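Local coordinates for protein betainyl-CoA thiolase (Pseudomonas putida, PDB 2HLJ) that probably acts on acyl-CoA thioesters, as a betainyl-CoA thiolase of the hotdog-fold thioesterase superfamily, at residues G21-A35 with I64-V78. Numbering follows the deposited sequence.
Sequences GHLRDAFYLLIFSYA and INYLHEVKLGTEVWV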
# COMPACT_ATOMS: atom_id res chain seq x y z
N GLY A 21 -8.21 14.54 -10.42
CA GLY A 21 -8.28 13.50 -11.43
C GLY A 21 -7.11 12.55 -11.39
O GLY A 21 -6.92 11.78 -12.33
N HIS A 22 -6.38 12.53 -10.26
CA HIS A 22 -5.27 11.59 -10.10
C HIS A 22 -5.59 10.40 -9.21
O HIS A 22 -6.20 10.54 -8.15
CB HIS A 22 -4.05 12.30 -9.55
CG HIS A 22 -3.45 13.25 -10.52
ND1 HIS A 22 -2.80 14.40 -10.13
CD2 HIS A 22 -3.46 13.27 -11.88
CE1 HIS A 22 -2.40 15.06 -11.20
NE2 HIS A 22 -2.78 14.40 -12.27
N LEU A 23 -5.15 9.23 -9.67
CA LEU A 23 -5.31 7.99 -8.95
C LEU A 23 -4.76 8.14 -7.53
O LEU A 23 -3.59 8.51 -7.33
CB LEU A 23 -4.60 6.87 -9.72
CG LEU A 23 -4.72 5.43 -9.20
CD1 LEU A 23 -6.16 5.00 -9.12
CD2 LEU A 23 -3.92 4.50 -10.07
N ARG A 24 -5.60 7.87 -6.53
CA ARG A 24 -5.18 7.88 -5.11
C ARG A 24 -4.21 6.72 -4.84
O ARG A 24 -4.34 5.64 -5.44
CB ARG A 24 -6.41 7.81 -4.19
CG ARG A 24 -6.06 7.71 -2.69
CD ARG A 24 -7.30 7.47 -1.87
NE ARG A 24 -8.20 8.61 -1.88
CZ ARG A 24 -8.02 9.70 -1.13
NH1 ARG A 24 -6.96 9.82 -0.30
NH2 ARG A 24 -8.90 10.68 -1.23
N ASP A 25 -3.24 6.96 -3.95
CA ASP A 25 -2.17 6.02 -3.64
C ASP A 25 -2.70 4.61 -3.32
O ASP A 25 -2.16 3.61 -3.82
CB ASP A 25 -1.28 6.53 -2.47
CG ASP A 25 -2.08 6.95 -1.20
OD1 ASP A 25 -3.34 6.78 -1.09
OD2 ASP A 25 -1.42 7.51 -0.32
N ALA A 26 -3.78 4.54 -2.54
CA ALA A 26 -4.27 3.22 -2.11
C ALA A 26 -4.83 2.39 -3.28
O ALA A 26 -4.84 1.15 -3.24
CB ALA A 26 -5.31 3.38 -1.02
N PHE A 27 -5.31 3.08 -4.31
CA PHE A 27 -5.96 2.42 -5.43
C PHE A 27 -4.92 1.88 -6.42
O PHE A 27 -5.24 0.96 -7.18
CB PHE A 27 -7.02 3.30 -6.09
CG PHE A 27 -8.26 3.50 -5.23
CD1 PHE A 27 -8.98 2.41 -4.80
CD2 PHE A 27 -8.66 4.76 -4.83
CE1 PHE A 27 -10.10 2.59 -3.99
CE2 PHE A 27 -9.76 4.94 -4.03
CZ PHE A 27 -10.48 3.85 -3.60
N TYR A 28 -3.69 2.39 -6.40
CA TYR A 28 -2.60 1.68 -7.12
C TYR A 28 -2.45 0.30 -6.47
O TYR A 28 -2.41 -0.72 -7.17
CB TYR A 28 -1.26 2.36 -6.99
CG TYR A 28 -1.00 3.69 -7.67
CD1 TYR A 28 -1.50 4.86 -7.15
CD2 TYR A 28 -0.11 3.77 -8.75
CE1 TYR A 28 -1.20 6.07 -7.73
CE2 TYR A 28 0.21 4.99 -9.33
CZ TYR A 28 -0.34 6.14 -8.81
OH TYR A 28 -0.04 7.39 -9.35
N LEU A 29 -2.42 0.27 -5.13
CA LEU A 29 -2.35 -1.00 -4.39
C LEU A 29 -3.58 -1.89 -4.57
O LEU A 29 -3.43 -3.10 -4.60
CB LEU A 29 -2.04 -0.78 -2.90
CG LEU A 29 -1.42 -1.95 -2.13
CD1 LEU A 29 0.04 -2.27 -2.58
CD2 LEU A 29 -1.42 -1.66 -0.61
N LEU A 30 -4.78 -1.32 -4.71
CA LEU A 30 -5.95 -2.11 -5.04
C LEU A 30 -5.83 -2.84 -6.37
O LEU A 30 -6.17 -4.04 -6.48
CB LEU A 30 -7.24 -1.25 -5.02
CG LEU A 30 -8.51 -2.06 -5.22
CD1 LEU A 30 -8.67 -3.13 -4.15
CD2 LEU A 30 -9.77 -1.18 -5.30
N ILE A 31 -5.37 -2.12 -7.39
CA ILE A 31 -5.14 -2.71 -8.72
C ILE A 31 -4.13 -3.85 -8.60
O ILE A 31 -4.34 -4.93 -9.13
CB ILE A 31 -4.61 -1.65 -9.72
CG1 ILE A 31 -5.67 -0.60 -10.01
CG2 ILE A 31 -4.05 -2.30 -10.99
CD1 ILE A 31 -5.08 0.67 -10.57
N PHE A 32 -3.05 -3.63 -7.87
CA PHE A 32 -2.13 -4.74 -7.60
C PHE A 32 -2.75 -5.93 -6.82
O PHE A 32 -2.42 -7.09 -7.10
CB PHE A 32 -0.85 -4.26 -6.90
CG PHE A 32 0.01 -3.32 -7.70
CD1 PHE A 32 0.12 -3.40 -9.08
CD2 PHE A 32 0.85 -2.42 -7.02
CE1 PHE A 32 0.98 -2.55 -9.77
CE2 PHE A 32 1.63 -1.53 -7.71
CZ PHE A 32 1.74 -1.61 -9.08
N SER A 33 -3.66 -5.66 -5.88
CA SER A 33 -4.36 -6.73 -5.10
C SER A 33 -5.19 -7.62 -6.02
O SER A 33 -5.21 -8.84 -5.88
CB SER A 33 -5.29 -6.13 -4.02
OG SER A 33 -5.58 -7.04 -2.95
N TYR A 34 -5.90 -6.98 -6.92
CA TYR A 34 -6.67 -7.68 -7.92
C TYR A 34 -5.75 -8.49 -8.81
O TYR A 34 -6.08 -9.59 -9.18
CB TYR A 34 -7.48 -6.73 -8.77
CG TYR A 34 -8.61 -6.01 -8.07
CD1 TYR A 34 -9.28 -6.56 -6.97
CD2 TYR A 34 -9.07 -4.80 -8.56
CE1 TYR A 34 -10.33 -5.88 -6.35
CE2 TYR A 34 -10.13 -4.13 -7.97
CZ TYR A 34 -10.75 -4.67 -6.87
OH TYR A 34 -11.80 -3.98 -6.29
N ALA A 35 -4.58 -7.95 -9.11
CA ALA A 35 -3.56 -8.68 -9.87
C ALA A 35 -3.10 -9.94 -9.14
O ALA A 35 -2.91 -11.00 -9.76
CB ALA A 35 -2.36 -7.79 -10.18
N ILE A 64 5.71 0.04 -1.76
CA ILE A 64 5.27 0.55 -3.04
C ILE A 64 5.94 1.85 -3.37
O ILE A 64 6.03 2.76 -2.54
CB ILE A 64 3.71 0.62 -3.13
CG1 ILE A 64 3.30 1.27 -4.42
CG2 ILE A 64 3.12 1.36 -2.00
CD1 ILE A 64 1.85 0.97 -4.71
N ASN A 65 6.47 1.91 -4.58
CA ASN A 65 7.04 3.13 -5.12
C ASN A 65 6.12 3.71 -6.15
O ASN A 65 5.75 3.00 -7.07
CB ASN A 65 8.36 2.84 -5.76
CG ASN A 65 9.35 2.38 -4.75
OD1 ASN A 65 9.35 1.21 -4.35
ND2 ASN A 65 10.17 3.30 -4.27
N TYR A 66 5.82 5.00 -6.03
CA TYR A 66 4.94 5.66 -7.00
C TYR A 66 5.79 6.61 -7.83
O TYR A 66 6.32 7.57 -7.29
CB TYR A 66 3.86 6.45 -6.28
CG TYR A 66 3.03 5.66 -5.30
CD1 TYR A 66 3.40 5.55 -3.95
CD2 TYR A 66 1.80 5.12 -5.68
CE1 TYR A 66 2.61 4.88 -3.05
CE2 TYR A 66 1.01 4.47 -4.79
CZ TYR A 66 1.41 4.33 -3.48
OH TYR A 66 0.58 3.65 -2.62
N LEU A 67 5.98 6.28 -9.11
CA LEU A 67 6.85 7.05 -10.00
C LEU A 67 6.08 8.11 -10.77
O LEU A 67 6.64 9.15 -11.09
CB LEU A 67 7.61 6.12 -10.95
CG LEU A 67 8.58 5.10 -10.34
CD1 LEU A 67 9.50 5.74 -9.28
CD2 LEU A 67 7.89 3.91 -9.73
N HIS A 68 4.80 7.86 -11.05
CA HIS A 68 4.00 8.74 -11.88
C HIS A 68 2.54 8.74 -11.48
O HIS A 68 1.96 7.72 -11.06
CB HIS A 68 4.09 8.32 -13.33
CG HIS A 68 5.47 8.42 -13.88
ND1 HIS A 68 6.01 9.61 -14.31
CD2 HIS A 68 6.44 7.49 -14.02
CE1 HIS A 68 7.25 9.41 -14.72
NE2 HIS A 68 7.54 8.13 -14.54
N GLU A 69 1.97 9.92 -11.57
CA GLU A 69 0.52 10.12 -11.44
C GLU A 69 -0.18 9.39 -12.55
O GLU A 69 0.35 9.22 -13.66
CB GLU A 69 0.17 11.61 -11.46
CG GLU A 69 0.21 12.26 -12.86
CD GLU A 69 1.64 12.34 -13.46
OE1 GLU A 69 2.64 12.31 -12.68
OE2 GLU A 69 1.76 12.43 -14.70
N VAL A 70 -1.40 8.95 -12.27
CA VAL A 70 -2.21 8.27 -13.25
C VAL A 70 -3.54 8.97 -13.27
O VAL A 70 -4.17 9.16 -12.23
CB VAL A 70 -2.34 6.77 -12.93
CG1 VAL A 70 -3.18 6.08 -13.95
CG2 VAL A 70 -0.94 6.13 -12.85
N LYS A 71 -3.96 9.38 -14.45
CA LYS A 71 -5.11 10.24 -14.58
C LYS A 71 -6.39 9.42 -14.84
O LYS A 71 -6.36 8.29 -15.34
CB LYS A 71 -4.88 11.28 -15.70
CG LYS A 71 -3.73 12.27 -15.48
CD LYS A 71 -3.59 13.16 -16.69
CE LYS A 71 -2.45 14.17 -16.58
NZ LYS A 71 -2.57 15.09 -15.41
N LEU A 72 -7.52 10.02 -14.52
CA LEU A 72 -8.83 9.48 -14.93
C LEU A 72 -8.87 8.93 -16.35
O LEU A 72 -8.44 9.59 -17.29
CB LEU A 72 -9.88 10.57 -14.83
CG LEU A 72 -11.33 10.17 -15.10
CD1 LEU A 72 -11.81 9.16 -14.05
CD2 LEU A 72 -12.21 11.42 -15.07
N GLY A 73 -9.39 7.71 -16.51
CA GLY A 73 -9.59 7.10 -17.84
C GLY A 73 -8.38 6.43 -18.43
O GLY A 73 -8.45 5.81 -19.49
N THR A 74 -7.25 6.49 -17.75
CA THR A 74 -6.10 5.82 -18.22
C THR A 74 -6.31 4.30 -18.19
O THR A 74 -6.79 3.74 -17.18
CB THR A 74 -4.88 6.19 -17.39
OG1 THR A 74 -4.72 7.62 -17.40
CG2 THR A 74 -3.64 5.55 -17.97
N GLU A 75 -5.99 3.64 -19.32
CA GLU A 75 -6.00 2.17 -19.40
C GLU A 75 -4.66 1.68 -18.90
O GLU A 75 -3.64 2.03 -19.45
CB GLU A 75 -6.22 1.71 -20.84
CG GLU A 75 -7.61 2.10 -21.36
CD GLU A 75 -7.70 2.17 -22.90
OE1 GLU A 75 -7.07 3.07 -23.51
OE2 GLU A 75 -8.42 1.33 -23.48
N VAL A 76 -4.68 0.87 -17.85
CA VAL A 76 -3.45 0.42 -17.24
C VAL A 76 -3.47 -1.09 -17.14
O VAL A 76 -4.53 -1.71 -17.17
CB VAL A 76 -3.22 1.06 -15.82
CG1 VAL A 76 -3.06 2.59 -15.91
CG2 VAL A 76 -4.31 0.64 -14.79
N TRP A 77 -2.28 -1.67 -17.01
CA TRP A 77 -2.14 -3.10 -16.77
C TRP A 77 -1.04 -3.37 -15.77
O TRP A 77 -0.12 -2.55 -15.59
CB TRP A 77 -1.88 -3.89 -18.08
CG TRP A 77 -0.56 -3.71 -18.73
CD1 TRP A 77 0.60 -4.38 -18.44
CD2 TRP A 77 -0.26 -2.84 -19.83
NE1 TRP A 77 1.60 -3.96 -19.29
CE2 TRP A 77 1.10 -3.01 -20.13
CE3 TRP A 77 -1.01 -1.91 -20.57
CZ2 TRP A 77 1.74 -2.28 -21.14
CZ3 TRP A 77 -0.37 -1.21 -21.57
CH2 TRP A 77 0.99 -1.38 -21.83
N VAL A 78 -1.12 -4.55 -15.16
CA VAL A 78 -0.11 -5.00 -14.20
C VAL A 78 0.75 -6.08 -14.79
O VAL A 78 0.23 -7.03 -15.37
CB VAL A 78 -0.79 -5.55 -12.91
CG1 VAL A 78 0.23 -5.84 -11.85
CG2 VAL A 78 -1.83 -4.58 -12.42
O HOH W 1 -1.97 9.30 -9.37
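Ile64 lays its CD1 against the edge of the Phe32 ring and against Tyr28 CB, a clear example of how the hotdog fold seats its long helix on a curved antiparallel sheet. Tyr66 follows on the same face of the strand and turns its ring edge into the face of Tyr28, an edge-to-face pair with centroids 4.8 Å apart and planes at 81°; Leu23 CD2 covers the opposite face. Past the strand, His68 O accepts a hydrogen bond from Tyr28 OH at 2.7 Å, near the ring plane, while a water donates to Tyr28 OH and to Leu23 O and accepts from Val70 N. Replacing Tyr28 by an alanine is likely to leave His68 O and this water without their shared partner and to open a gap between Tyr66 and Leu23. Glu69 CB then lies over the His22 ring in a CH-pi contact. Val70 O takes a nearly straight bond (169°) from Leu23 N, and Lys71 makes a single beta bridge with His22 before the chain turns back into the sheet. There Val76 reaches Ile31, and Val78, its CG1 anti to the backbone N (chi1 -172°), sets that methyl 3.6 Å from Ala35 CB and its CG2 tightly on Ile31 CG2, at 3.5 Å.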